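PDB 6AGI: calcium uptake protein 3, mitochondrial from Homo sapiens, which senses calcium through EF-hands and, paired with MICU1 in a disulfide-linked heterodimer, regulates the mitochondrial calcium uniporter in the central nervous system and skeletal muscle. Local coordinates for residues S322-F328 with D357-S361; F302-L306 with F365-M369; R18-F22 with A41-P47; F32-F38 with L82-I88. One frame throughout, in Å; residues are numbered along the deposited sequence.

Contact 1. Residues S322-F328 with D357-S361. With CA (calcium ion), chain G.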
loop_
_atom_site.group_PDB
_atom_site.type_symbol
_atom_site.label_atom_id
_atom_site.label_comp_id
_atom_site.label_asym_id
_atom_site.label_seq_id
_atom_site.Cartn_x
_atom_site.Cartn_y
_atom_site.Cartn_z
ATOM N N SER B 322 -12.909 -10.626 13.362
ATOM C CA SER B 322 -13.747 -9.981 12.362
ATOM C C SER B 322 -14.311 -8.695 12.937
ATOM O O SER B 322 -14.699 -8.639 14.110
ATOM C CB SER B 322 -14.904 -10.878 11.916
ATOM O OG SER B 322 -14.428 -11.988 11.187
ATOM N N ILE B 323 -14.397 -7.710 12.108
ATOM C CA ILE B 323 -14.911 -6.402 12.479
ATOM C C ILE B 323 -16.432 -6.391 12.324
ATOM O O ILE B 323 -17.000 -7.104 11.488
ATOM C CB ILE B 323 -14.205 -5.346 11.599
ATOM C CG1 ILE B 323 -14.610 -3.932 11.978
ATOM C CG2 ILE B 323 -14.491 -5.608 10.154
ATOM C CD1 ILE B 323 -13.899 -3.400 13.182
ATOM N N GLY B 324 -17.117 -5.583 13.158
ATOM C CA GLY B 324 -18.529 -5.312 12.949
ATOM C C GLY B 324 -18.772 -4.054 12.109
ATOM O O GLY B 324 -17.853 -3.304 11.787
ATOM N N GLN B 325 -20.045 -3.802 11.776
ATOM C CA GLN B 325 -20.266 -2.697 10.849
ATOM C C GLN B 325 -20.002 -1.351 11.499
ATOM O O GLN B 325 -19.545 -0.424 10.819
ATOM C CB GLN B 325 -21.683 -2.676 10.254
ATOM C CG GLN B 325 -22.162 -3.982 9.671
ATOM C CD GLN B 325 -23.567 -3.930 9.061
ATOM O OE1 GLN B 325 -24.122 -4.974 8.726
ATOM N NE2 GLN B 325 -24.088 -2.723 8.806
ATOM N N ASP B 326 -20.190 -1.230 12.813
ATOM C CA ASP B 326 -19.969 0.066 13.446
ATOM C C ASP B 326 -18.497 0.462 13.404
ATOM O O ASP B 326 -18.138 1.536 12.899
ATOM C CB ASP B 326 -20.481 0.045 14.878
ATOM C CG ASP B 326 -21.985 0.103 14.962
ATOM O OD1 ASP B 326 -22.665 -0.909 14.677
ATOM O OD2 ASP B 326 -22.488 1.172 15.344
ATOM N N GLU B 327 -17.621 -0.386 13.939
ATOM C CA GLU B 327 -16.211 -0.049 13.893
ATOM C C GLU B 327 -15.605 -0.323 12.524
ATOM O O GLU B 327 -14.486 0.131 12.259
ATOM C CB GLU B 327 -15.451 -0.780 15.014
ATOM C CG GLU B 327 -14.022 -0.215 15.263
ATOM C CD GLU B 327 -13.924 0.796 16.431
ATOM O OE1 GLU B 327 -14.878 0.912 17.241
ATOM O OE2 GLU B 327 -12.889 1.500 16.515
ATOM N N PHE B 328 -16.320 -1.003 11.620
ATOM C CA PHE B 328 -15.894 -0.968 10.222
ATOM C C PHE B 328 -16.040 0.444 9.676
ATOM O O PHE B 328 -15.104 0.995 9.079
ATOM C CB PHE B 328 -16.687 -1.961 9.372
ATOM C CG PHE B 328 -16.347 -1.910 7.897
ATOM C CD1 PHE B 328 -16.924 -0.965 7.059
ATOM C CD2 PHE B 328 -15.441 -2.796 7.352
ATOM C CE1 PHE B 328 -16.611 -0.919 5.716
ATOM C CE2 PHE B 328 -15.129 -2.751 6.015
ATOM C CZ PHE B 328 -15.716 -1.815 5.198
ATOM N N ASP B 357 -22.170 -13.752 9.582
ATOM C CA ASP B 357 -22.116 -13.386 10.997
ATOM C C ASP B 357 -22.462 -11.927 11.236
ATOM O O ASP B 357 -22.406 -11.470 12.380
ATOM C CB ASP B 357 -20.725 -13.601 11.564
ATOM C CG ASP B 357 -19.691 -12.794 10.822
ATOM O OD1 ASP B 357 -20.099 -12.051 9.892
ATOM O OD2 ASP B 357 -18.495 -12.827 11.199
ATOM N N ASP B 358 -22.730 -11.176 10.169
ATOM C CA ASP B 358 -22.755 -9.713 10.188
ATOM C C ASP B 358 -21.422 -9.149 10.683
ATOM O O ASP B 358 -21.379 -8.144 11.398
ATOM C CB ASP B 358 -23.925 -9.177 11.020
ATOM C CG ASP B 358 -24.499 -7.887 10.450
ATOM O OD1 ASP B 358 -24.412 -7.706 9.204
ATOM O OD2 ASP B 358 -25.008 -7.055 11.239
ATOM N N GLN B 359 -20.319 -9.794 10.291
ATOM C CA GLN B 359 -18.971 -9.289 10.553
ATOM C C GLN B 359 -18.080 -9.637 9.364
ATOM O O GLN B 359 -18.392 -10.535 8.581
ATOM C CB GLN B 359 -18.377 -9.869 11.856
ATOM C CG GLN B 359 -19.083 -9.433 13.146
ATOM C CD GLN B 359 -18.247 -9.677 14.391
ATOM O OE1 GLN B 359 -18.455 -9.040 15.427
ATOM N NE2 GLN B 359 -17.290 -10.598 14.296
ATOM N N LEU B 360 -16.955 -8.942 9.223
ATOM C CA LEU B 360 -16.073 -9.174 8.083
ATOM C C LEU B 360 -14.683 -9.574 8.558
ATOM O O LEU B 360 -14.085 -8.880 9.390
ATOM C CB LEU B 360 -15.989 -7.933 7.196
ATOM C CG LEU B 360 -17.075 -7.980 6.129
ATOM C CD1 LEU B 360 -17.221 -6.630 5.491
ATOM C CD2 LEU B 360 -16.754 -9.035 5.089
ATOM N N SER B 361 -14.179 -10.695 8.037
ATOM C CA SER B 361 -12.854 -11.207 8.367
ATOM C C SER B 361 -11.823 -10.682 7.367
ATOM O O SER B 361 -12.152 -9.957 6.429
ATOM C CB SER B 361 -12.854 -12.736 8.405
ATOM O OG SER B 361 -12.703 -13.282 7.110
HETATM CA CA CA G . -18.563 -12.596 8.373
#
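Ile323 and Leu360 face each other as an antiparallel hydrogen-bonded pair: Ile323 N gives to Leu360 O at 3.0 Å, and Leu360 N returns a bond to Ile323 O at 2.9 Å. Gly324 then occupies the N-cap position of helix 325-336.

Among the side chains, the CG2 branch of Ile323 rests on Leu360 CB at 4.0 Å, and Phe328 brings CE2 obliquely to Leu360 CD1 at 4.4 Å while meeting Phe309 and Phe349 edge-to-face. With CG anti to the carbonyl carbon (chi1 -66°), the extended Gln359 chain runs past Ile323 O to Ser322, its NE2 reaching 3.4 Å from Ser322 CB.

Asp357 offers both carboxylate oxygens to the calcium ion, OD1 at 2.2 Å and the longer OD2 at 2.8 Å, and Gln359 adds its backbone O; Asp353, Asp355 and Glu364 complete the shell. One peptide thus serves two roles, binding metal through Gln359 O and the neighbouring strand through Leu360 N, and calcium would probably polarise it. A short antiparallel bridge that joins the metal loop, just after its backbone-carbonyl ligand, to the corresponding strand of the partner hand is characteristic of paired EF-hands.

Contact 2. Residues F302-L306 with F365-M369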
loop_
_atom_site.group_PDB
_atom_site.type_symbol
_atom_site.label_atom_id
_atom_site.label_comp_id
_atom_site.label_asym_id
_atom_site.label_seq_id
_atom_site.Cartn_x
_atom_site.Cartn_y
_atom_site.Cartn_z
ATOM N N PHE B 302 -12.295 5.104 -1.110
ATOM C CA PHE B 302 -11.834 4.183 -0.072
ATOM C C PHE B 302 -11.026 3.021 -0.661
ATOM O O PHE B 302 -9.980 2.630 -0.106
ATOM C CB PHE B 302 -13.044 3.666 0.698
ATOM C CG PHE B 302 -12.784 2.417 1.454
ATOM C CD1 PHE B 302 -11.891 2.410 2.516
ATOM C CD2 PHE B 302 -13.377 1.233 1.075
ATOM C CE1 PHE B 302 -11.629 1.241 3.205
ATOM C CE2 PHE B 302 -13.107 0.063 1.756
ATOM C CZ PHE B 302 -12.236 0.061 2.822
ATOM N N LEU B 303 -11.453 2.486 -1.818
ATOM C CA LEU B 303 -10.658 1.412 -2.421
ATOM C C LEU B 303 -9.295 1.909 -2.837
ATOM O O LEU B 303 -8.331 1.132 -2.824
ATOM C CB LEU B 303 -11.324 0.779 -3.640
ATOM C CG LEU B 303 -12.493 -0.129 -3.335
ATOM C CD1 LEU B 303 -12.992 -0.854 -4.586
ATOM C CD2 LEU B 303 -12.106 -1.063 -2.202
ATOM N N ASN B 304 -9.173 3.194 -3.166
ATOM C CA ASN B 304 -7.816 3.604 -3.466
ATOM C C ASN B 304 -7.007 3.890 -2.214
ATOM O O ASN B 304 -5.778 3.961 -2.302
ATOM C CB ASN B 304 -7.797 4.787 -4.437
ATOM C CG ASN B 304 -8.047 4.341 -5.857
ATOM O OD1 ASN B 304 -8.041 3.151 -6.140
ATOM N ND2 ASN B 304 -8.240 5.274 -6.752
ATOM N N ASN B 305 -7.648 3.970 -1.050
ATOM C CA ASN B 305 -6.936 4.145 0.212
ATOM C C ASN B 305 -6.928 2.839 1.018
ATOM O O ASN B 305 -6.882 2.824 2.269
ATOM C CB ASN B 305 -7.581 5.280 0.992
ATOM C CG ASN B 305 -6.916 6.604 0.755
ATOM O OD1 ASN B 305 -7.519 7.528 0.187
ATOM N ND2 ASN B 305 -5.654 6.704 1.154
ATOM N N LEU B 306 -6.993 1.718 0.302
ATOM C CA LEU B 306 -7.155 0.452 0.995
ATOM C C LEU B 306 -5.996 0.132 1.929
ATOM O O LEU B 306 -6.210 -0.556 2.935
ATOM C CB LEU B 306 -7.341 -0.685 -0.008
ATOM C CG LEU B 306 -8.024 -1.864 0.702
ATOM C CD1 LEU B 306 -9.477 -1.560 0.981
ATOM C CD2 LEU B 306 -7.899 -3.141 -0.099
ATOM N N PHE B 365 -12.961 -9.411 3.041
ATOM C CA PHE B 365 -12.848 -8.146 2.324
ATOM C C PHE B 365 -11.417 -7.847 1.867
ATOM O O PHE B 365 -11.121 -7.925 0.665
ATOM C CB PHE B 365 -13.376 -6.962 3.155
ATOM C CG PHE B 365 -13.486 -5.707 2.350
ATOM C CD1 PHE B 365 -13.895 -5.800 1.020
ATOM C CD2 PHE B 365 -13.095 -4.475 2.837
ATOM C CE1 PHE B 365 -13.992 -4.692 0.217
ATOM C CE2 PHE B 365 -13.181 -3.339 2.027
ATOM C CZ PHE B 365 -13.630 -3.460 0.707
ATOM N N ILE B 366 -10.516 -7.501 2.796
ATOM C CA ILE B 366 -9.220 -6.937 2.408
ATOM C C ILE B 366 -8.406 -7.911 1.562
ATOM O O ILE B 366 -7.843 -7.533 0.522
ATOM C CB ILE B 366 -8.428 -6.490 3.649
ATOM C CG1 ILE B 366 -9.159 -5.362 4.384
ATOM C CG2 ILE B 366 -7.003 -6.110 3.289
ATOM C CD1 ILE B 366 -8.322 -4.695 5.496
ATOM N N GLY B 367 -8.333 -9.176 1.993
ATOM C CA GLY B 367 -7.602 -10.172 1.223
ATOM C C GLY B 367 -8.143 -10.328 -0.182
ATOM O O GLY B 367 -7.389 -10.536 -1.136
ATOM N N ILE B 368 -9.459 -10.198 -0.331
ATOM C CA ILE B 368 -10.092 -10.430 -1.619
ATOM C C ILE B 368 -9.834 -9.305 -2.629
ATOM O O ILE B 368 -9.927 -9.553 -3.837
ATOM C CB ILE B 368 -11.583 -10.754 -1.368
ATOM C CG1 ILE B 368 -11.710 -12.250 -1.086
ATOM C CG2 ILE B 368 -12.482 -10.346 -2.517
ATOM C CD1 ILE B 368 -11.643 -13.135 -2.314
ATOM N N MET B 369 -9.469 -8.092 -2.209
ATOM C CA MET B 369 -9.266 -7.058 -3.219
ATOM C C MET B 369 -7.911 -7.231 -3.902
ATOM O O MET B 369 -6.886 -7.496 -3.263
ATOM C CB MET B 369 -9.377 -5.636 -2.644
ATOM C CG MET B 369 -10.575 -5.371 -1.783
ATOM S SD MET B 369 -12.113 -5.523 -2.685
ATOM C CE MET B 369 -12.300 -4.040 -3.653
#
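Phe302 and Phe365 reach toward each other from opposite directions and meet rim to rim, Phe302 CE2 lying 3.4 Å from Phe365 CE2. Their planes are only 21° apart and the centroids 5.9 Å, so each ring sits at the other's edge and neither covers a face. Beside this pair, Met369 is bent at chi2 (-63°) and chi3 (-77°), a double turn that carries its CE methyl to Leu303, 3.3 Å from CD2 and 3.4 Å from CD1. Leu303 CD2 also approaches Phe365 CZ obliquely at 4.1 Å. Leu306 fills in from further along the chain, with CD2 at 3.9 Å from Met369 CB and CD1 at 4.2 Å from Phe365 CE2.

In fold terms, the end of helix 293-304, from the degenerate second EF-hand, packs against the segment that directly follows Glu364, a calcium ligand of EF-hand 3. With an alanine at Leu303 both CD methyls would be gone, and the Met369 CE methyl would probably lose its support from this helix and be freer to swing.

Behind the first shell, a type I turn from Ile366 to Met369 sets Met369 on the same side as Phe365. Phe309 and Phe340 meet the Phe302 ring edge-to-face, Val332 of helix 325-336 also touches it, and the Phe365 ring meets that of Phe352 and touches Phe328.

Contact 3. Residues R18-F22 with A41-P47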
loop_
_atom_site.group_PDB
_atom_site.type_symbol
_atom_site.label_atom_id
_atom_site.label_comp_id
_atom_site.label_asym_id
_atom_site.label_seq_id
_atom_site.Cartn_x
_atom_site.Cartn_y
_atom_site.Cartn_z
ATOM N N ARG B 18 -4.440 -4.176 -25.446
ATOM C CA ARG B 18 -5.682 -3.465 -25.149
ATOM C C ARG B 18 -5.658 -2.047 -25.698
ATOM O O ARG B 18 -6.670 -1.562 -26.233
ATOM C CB ARG B 18 -5.930 -3.440 -23.651
ATOM C CG ARG B 18 -7.259 -2.787 -23.272
ATOM C CD ARG B 18 -7.832 -3.333 -21.956
ATOM N NE ARG B 18 -9.022 -2.611 -21.513
ATOM C CZ ARG B 18 -10.259 -3.100 -21.639
ATOM N NH1 ARG B 18 -10.426 -4.293 -22.198
ATOM N NH2 ARG B 18 -11.328 -2.402 -21.235
ATOM N N PHE B 19 -4.528 -1.350 -25.538
ATOM C CA PHE B 19 -4.372 -0.053 -26.181
ATOM C C PHE B 19 -4.711 -0.167 -27.655
ATOM O O PHE B 19 -5.534 0.594 -28.185
ATOM C CB PHE B 19 -2.949 0.466 -26.045
ATOM C CG PHE B 19 -2.759 1.794 -26.696
ATOM C CD1 PHE B 19 -3.460 2.894 -26.263
ATOM C CD2 PHE B 19 -1.972 1.907 -27.837
ATOM C CE1 PHE B 19 -3.299 4.130 -26.881
ATOM C CE2 PHE B 19 -1.813 3.119 -28.475
ATOM C CZ PHE B 19 -2.479 4.250 -28.000
ATOM N N ARG B 20 -4.091 -1.144 -28.329
ATOM C CA ARG B 20 -4.337 -1.315 -29.753
ATOM C C ARG B 20 -5.794 -1.669 -30.031
ATOM O O ARG B 20 -6.350 -1.246 -31.052
ATOM C CB ARG B 20 -3.411 -2.385 -30.311
ATOM C CG ARG B 20 -1.936 -1.995 -30.326
ATOM C CD ARG B 20 -1.120 -3.176 -30.789
ATOM N NE ARG B 20 -1.941 -3.988 -31.671
ATOM C CZ ARG B 20 -1.653 -4.251 -32.931
ATOM N NH1 ARG B 20 -0.566 -3.740 -33.474
ATOM N NH2 ARG B 20 -2.471 -5.007 -33.643
ATOM N N LEU B 21 -6.429 -2.435 -29.142
ATOM C CA LEU B 21 -7.814 -2.821 -29.383
ATOM C C LEU B 21 -8.733 -1.609 -29.393
ATOM O O LEU B 21 -9.614 -1.492 -30.255
ATOM C CB LEU B 21 -8.272 -3.807 -28.313
ATOM C CG LEU B 21 -9.710 -4.297 -28.403
ATOM C CD1 LEU B 21 -9.868 -5.182 -29.631
ATOM C CD2 LEU B 21 -10.052 -5.058 -27.172
ATOM N N PHE B 22 -8.542 -0.693 -28.440
ATOM C CA PHE B 22 -9.422 0.457 -28.343
ATOM C C PHE B 22 -8.984 1.650 -29.177
ATOM O O PHE B 22 -9.788 2.561 -29.377
ATOM C CB PHE B 22 -9.566 0.866 -26.890
ATOM C CG PHE B 22 -10.540 0.018 -26.132
ATOM C CD1 PHE B 22 -11.892 0.321 -26.148
ATOM C CD2 PHE B 22 -10.117 -1.073 -25.394
ATOM C CE1 PHE B 22 -12.791 -0.440 -25.450
ATOM C CE2 PHE B 22 -11.025 -1.847 -24.676
ATOM C CZ PHE B 22 -12.359 -1.534 -24.708
ATOM N N ALA B 41 -12.281 2.405 -23.081
ATOM C CA ALA B 41 -11.247 1.477 -22.625
ATOM C C ALA B 41 -11.310 1.245 -21.125
ATOM O O ALA B 41 -10.955 0.160 -20.650
ATOM C CB ALA B 41 -9.863 2.004 -22.994
ATOM N N VAL B 42 -11.755 2.238 -20.358
ATOM C CA VAL B 42 -11.827 2.081 -18.910
ATOM C C VAL B 42 -13.231 1.739 -18.402
ATOM O O VAL B 42 -13.373 1.379 -17.222
ATOM C CB VAL B 42 -11.243 3.313 -18.187
ATOM C CG1 VAL B 42 -9.877 3.554 -18.708
ATOM C CG2 VAL B 42 -12.074 4.544 -18.411
ATOM N N THR B 43 -14.277 1.928 -19.211
ATOM C CA THR B 43 -15.629 1.650 -18.733
ATOM C C THR B 43 -16.256 0.409 -19.358
ATOM O O THR B 43 -17.387 0.063 -18.996
ATOM C CB THR B 43 -16.554 2.849 -18.948
ATOM O OG1 THR B 43 -16.697 3.106 -20.352
ATOM C CG2 THR B 43 -15.954 4.070 -18.243
ATOM N N THR B 44 -15.606 -0.207 -20.338
ATOM C CA THR B 44 -16.207 -1.252 -21.155
ATOM C C THR B 44 -15.323 -2.503 -21.036
ATOM O O THR B 44 -14.344 -2.519 -20.292
ATOM C CB THR B 44 -16.402 -0.670 -22.565
ATOM O OG1 THR B 44 -17.472 0.273 -22.503
ATOM C CG2 THR B 44 -16.766 -1.673 -23.623
ATOM N N ASP B 45 -15.658 -3.552 -21.780
ATOM C CA ASP B 45 -14.838 -4.751 -21.871
ATOM C C ASP B 45 -14.177 -4.889 -23.227
ATOM O O ASP B 45 -12.959 -5.038 -23.310
ATOM C CB ASP B 45 -15.685 -6.007 -21.610
ATOM C CG ASP B 45 -15.687 -6.422 -20.153
ATOM O OD1 ASP B 45 -14.997 -5.759 -19.338
ATOM O OD2 ASP B 45 -16.329 -7.458 -19.839
ATOM N N GLU B 46 -14.942 -4.797 -24.296
ATOM C CA GLU B 46 -14.405 -4.823 -25.640
ATOM C C GLU B 46 -15.139 -3.769 -26.443
ATOM O O GLU B 46 -16.260 -3.384 -26.092
ATOM C CB GLU B 46 -14.617 -6.200 -26.293
ATOM C CG GLU B 46 -16.106 -6.604 -26.329
ATOM C CD GLU B 46 -16.366 -8.021 -26.836
ATOM O OE1 GLU B 46 -15.389 -8.740 -27.135
ATOM O OE2 GLU B 46 -17.554 -8.426 -26.909
ATOM N N PRO B 47 -14.551 -3.307 -27.542
ATOM C CA PRO B 47 -15.297 -2.404 -28.421
ATOM C C PRO B 47 -16.515 -3.148 -28.940
ATOM O O PRO B 47 -16.591 -4.381 -28.875
ATOM C CB PRO B 47 -14.299 -2.076 -29.545
ATOM C CG PRO B 47 -12.931 -2.374 -28.944
ATOM C CD PRO B 47 -13.149 -3.491 -27.970
HETATM O O HOH W 1 -8.073 -0.170 -19.889
#
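Arg18 and Phe22, one turn apart on helix 14-22, pack on the C-terminal end of helix 35-43 and the loop leaving it: an arginine side chain collects the carbonyls at the end of a helix, in the N-terminal part of the chain.

The direct hydrogen bonds across the contact all come from the Arg18 guanidinium, which gathers three backbone carbonyls where the helix runs out. NH2 gives to Ala41 O at 2.7 Å, nearly straight at 162°, and to Thr44 O at 3.2 Å, where it stands above the carbonyl plane rather than on a lone pair. NH1 takes Asp45 O at 2.9 Å. The side chain reaches that far because it is extended from CG to NE and CG stands anti to the backbone N (chi1 -176°). A leucine at Arg18 would have no N-H groups to offer, and would probably leave these carbonyls without their shared donor and the turn less firmly tied to the helix.

The aromatic and apolar contacts centre on Phe22. Its ring is sandwiched: Ala41 CA sits over the centre of one face, 3.6 Å from the centroid, and Pro47 CD lies over the opposite face, displaced toward the rim. Pro47 CD also meets Leu21 CG at 3.6 Å. Phe22 CE2, in turn, lies above the middle of the guanidinium.

One water completes the site, accepting from Arg18 NE at 3.1 Å and donating to Ala41 O at 3.0 Å.

Contact 4. Residues F32-F38 with L82-I88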
loop_
_atom_site.group_PDB
_atom_site.type_symbol
_atom_site.label_atom_id
_atom_site.label_comp_id
_atom_site.label_asym_id
_atom_site.label_seq_id
_atom_site.Cartn_x
_atom_site.Cartn_y
_atom_site.Cartn_z
ATOM N N PHE B 32 -3.126 5.878 -31.889
ATOM C CA PHE B 32 -3.645 6.755 -30.850
ATOM C C PHE B 32 -5.045 6.357 -30.428
ATOM O O PHE B 32 -5.833 5.786 -31.181
ATOM C CB PHE B 32 -3.680 8.233 -31.270
ATOM C CG PHE B 32 -2.342 8.807 -31.519
ATOM C CD1 PHE B 32 -1.566 9.241 -30.469
ATOM C CD2 PHE B 32 -1.848 8.894 -32.800
ATOM C CE1 PHE B 32 -0.314 9.770 -30.692
ATOM C CE2 PHE B 32 -0.590 9.419 -33.044
ATOM C CZ PHE B 32 0.179 9.862 -31.987
ATOM N N MET B 33 -5.354 6.774 -29.220
ATOM C CA MET B 33 -6.662 6.656 -28.619
ATOM C C MET B 33 -7.284 8.050 -28.677
ATOM O O MET B 33 -6.570 9.051 -28.536
ATOM C CB MET B 33 -6.418 6.172 -27.180
ATOM C CG MET B 33 -7.427 5.344 -26.457
ATOM S SD MET B 33 -6.605 4.656 -24.999
ATOM C CE MET B 33 -7.037 2.959 -25.160
ATOM N N THR B 34 -8.583 8.149 -28.938
ATOM C CA THR B 34 -9.239 9.427 -28.686
ATOM C C THR B 34 -9.730 9.473 -27.250
ATOM O O THR B 34 -9.737 8.454 -26.549
ATOM C CB THR B 34 -10.393 9.641 -29.648
ATOM O OG1 THR B 34 -11.308 8.549 -29.542
ATOM C CG2 THR B 34 -9.878 9.778 -31.055
ATOM N N PRO B 35 -10.132 10.650 -26.758
ATOM C CA PRO B 35 -10.700 10.684 -25.398
ATOM C C PRO B 35 -11.904 9.770 -25.247
ATOM O O PRO B 35 -12.035 9.094 -24.214
ATOM C CB PRO B 35 -11.043 12.158 -25.203
ATOM C CG PRO B 35 -10.049 12.863 -26.100
ATOM C CD PRO B 35 -9.909 12.001 -27.305
ATOM N N TYR B 36 -12.774 9.686 -26.264
ATOM C CA TYR B 36 -13.861 8.708 -26.189
ATOM C C TYR B 36 -13.299 7.281 -26.129
ATOM O O TYR B 36 -13.714 6.476 -25.281
ATOM C CB TYR B 36 -14.831 8.863 -27.372
ATOM C CG TYR B 36 -16.106 8.060 -27.227
ATOM C CD1 TYR B 36 -16.703 7.887 -25.979
ATOM C CD2 TYR B 36 -16.726 7.490 -28.323
ATOM C CE1 TYR B 36 -17.878 7.151 -25.824
ATOM C CE2 TYR B 36 -17.910 6.744 -28.189
ATOM C CZ TYR B 36 -18.482 6.581 -26.933
ATOM O OH TYR B 36 -19.655 5.857 -26.764
ATOM N N ASP B 37 -12.288 6.978 -26.957
ATOM C CA ASP B 37 -11.736 5.628 -26.947
ATOM C C ASP B 37 -11.162 5.273 -25.589
ATOM O O ASP B 37 -11.274 4.118 -25.155
ATOM C CB ASP B 37 -10.616 5.474 -27.976
ATOM C CG ASP B 37 -11.112 5.390 -29.385
ATOM O OD1 ASP B 37 -12.133 4.703 -29.622
ATOM O OD2 ASP B 37 -10.426 5.962 -30.260
ATOM N N PHE B 38 -10.584 6.255 -24.890
ATOM C CA PHE B 38 -10.124 5.998 -23.541
ATOM C C PHE B 38 -11.295 5.741 -22.586
ATOM O O PHE B 38 -11.256 4.799 -21.774
ATOM C CB PHE B 38 -9.242 7.135 -23.071
ATOM C CG PHE B 38 -8.875 7.009 -21.645
ATOM C CD1 PHE B 38 -7.890 6.120 -21.240
ATOM C CD2 PHE B 38 -9.574 7.729 -20.686
ATOM C CE1 PHE B 38 -7.581 5.985 -19.926
ATOM C CE2 PHE B 38 -9.266 7.589 -19.360
ATOM C CZ PHE B 38 -8.264 6.718 -18.985
ATOM N N LEU B 82 -14.448 16.952 -25.059
ATOM C CA LEU B 82 -13.531 16.455 -26.088
ATOM C C LEU B 82 -13.950 15.058 -26.492
ATOM O O LEU B 82 -13.337 14.068 -26.097
ATOM C CB LEU B 82 -12.121 16.368 -25.551
ATOM C CG LEU B 82 -11.279 17.568 -25.328
ATOM C CD1 LEU B 82 -9.920 17.051 -24.860
ATOM C CD2 LEU B 82 -11.259 18.158 -26.663
ATOM N N LYS B 83 -14.977 14.942 -27.300
ATOM C CA LYS B 83 -15.431 13.565 -27.449
ATOM C C LYS B 83 -14.462 12.775 -28.314
ATOM O O LYS B 83 -13.761 11.887 -27.822
ATOM C CB LYS B 83 -16.843 13.485 -28.040
ATOM C CG LYS B 83 -17.446 12.088 -27.959
ATOM C CD LYS B 83 -18.813 12.012 -28.619
ATOM C CE LYS B 83 -19.279 10.543 -28.685
ATOM N NZ LYS B 83 -20.369 10.315 -29.703
ATOM N N GLU B 84 -14.354 13.125 -29.588
ATOM C CA GLU B 84 -13.452 12.402 -30.462
ATOM C C GLU B 84 -12.456 13.343 -31.110
ATOM O O GLU B 84 -11.675 12.923 -31.977
ATOM C CB GLU B 84 -14.269 11.615 -31.492
ATOM C CG GLU B 84 -15.079 10.521 -30.807
ATOM C CD GLU B 84 -15.508 9.396 -31.736
ATOM O OE1 GLU B 84 -16.624 9.469 -32.304
ATOM O OE2 GLU B 84 -14.710 8.427 -31.874
ATOM N N LYS B 85 -12.477 14.598 -30.669
ATOM C CA LYS B 85 -11.543 15.609 -31.142
ATOM C C LYS B 85 -10.277 15.693 -30.273
ATOM O O LYS B 85 -10.010 16.732 -29.669
ATOM C CB LYS B 85 -12.225 16.977 -31.209
ATOM C CG LYS B 85 -13.427 17.027 -32.138
ATOM C CD LYS B 85 -14.053 18.412 -32.157
ATOM C CE LYS B 85 -14.524 18.825 -30.773
ATOM N NZ LYS B 85 -15.544 17.886 -30.229
ATOM N N GLY B 86 -9.499 14.615 -30.220
ATOM C CA GLY B 86 -8.248 14.596 -29.462
ATOM C C GLY B 86 -7.509 13.291 -29.677
ATOM O O GLY B 86 -8.048 12.333 -30.240
ATOM N N VAL B 87 -6.266 13.250 -29.188
ATOM C CA VAL B 87 -5.408 12.067 -29.357
ATOM C C VAL B 87 -4.654 11.761 -28.071
ATOM O O VAL B 87 -4.121 12.657 -27.407
ATOM C CB VAL B 87 -4.391 12.179 -30.521
ATOM C CG1 VAL B 87 -5.100 12.108 -31.848
ATOM C CG2 VAL B 87 -3.522 13.434 -30.418
ATOM N N ILE B 88 -4.590 10.473 -27.746
ATOM C CA ILE B 88 -3.881 9.949 -26.584
ATOM C C ILE B 88 -2.942 8.839 -27.039
ATOM O O ILE B 88 -3.354 7.941 -27.788
ATOM C CB ILE B 88 -4.858 9.424 -25.520
ATOM C CG1 ILE B 88 -5.832 10.545 -25.126
ATOM C CG2 ILE B 88 -4.087 8.798 -24.373
ATOM C CD1 ILE B 88 -6.925 10.107 -24.196
#
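Phe32 comes first, its CG 4.1 Å from Val87 CB and the ring edge turned toward the Ile88 carbonyl. Met33 forms a single antiparallel bridge with Ile88: Met33 N gives to Ile88 O at 2.7 Å along an almost straight line (178°), and Ile88 N returns to Met33 O at 2.6 Å. The two CB atoms lie alongside, while the Met33 chain leads off toward Phe19 and Phe22 of helix 14-22.

At Thr34 the extended backbone becomes helix 35-43, and the start is a capping box: Asp37 N gives to Thr34 OG1, and Thr34 N to Asp37 OD2. A chi1 of 56° turns Thr34 OG1 in toward the helix start for this cap, and the same rotation sets CG2 against Gly86 O at 3.2 Å.

Pro35 inserts its ring into the bend of segment 82-88, with CG 4.1 Å from Leu82 CB and CD beside Gly86. Tyr36 uses its first-turn N-H on Lys83 O at 2.9 Å. Lys83 runs beside the Tyr36 side chain and lays CE over one ring face in a CH-pi contact, 4.1 Å from the centroid; NZ is farther, at most weakly attracted. Phe38 closes the run, its CB 3.9 Å from Ile88 CD1.

The four contacts fall into two touching pairs. Contact 1 is nested in the loop closed by contact 2, and they meet where Phe328 CE2 packs on Phe365 CD2 at 4.1 Å; the Phe365 side chain is about 9 Å from the nearest bound calcium ion, which contact 1 binds directly. Contacts 3 and 4 share helix 35-43 and alternate along the chain, joined through Met33, whose CE lies 3.7 Å from Ala41 CB. This second pair is away from the calcium sites. Contacts 1 and 4 lie on opposite sides of the chain's centre, nearest atoms about 27 Å apart, whereas the nearest atoms of contact 2 are about 12 Å from those of contact 3 and of contact 4.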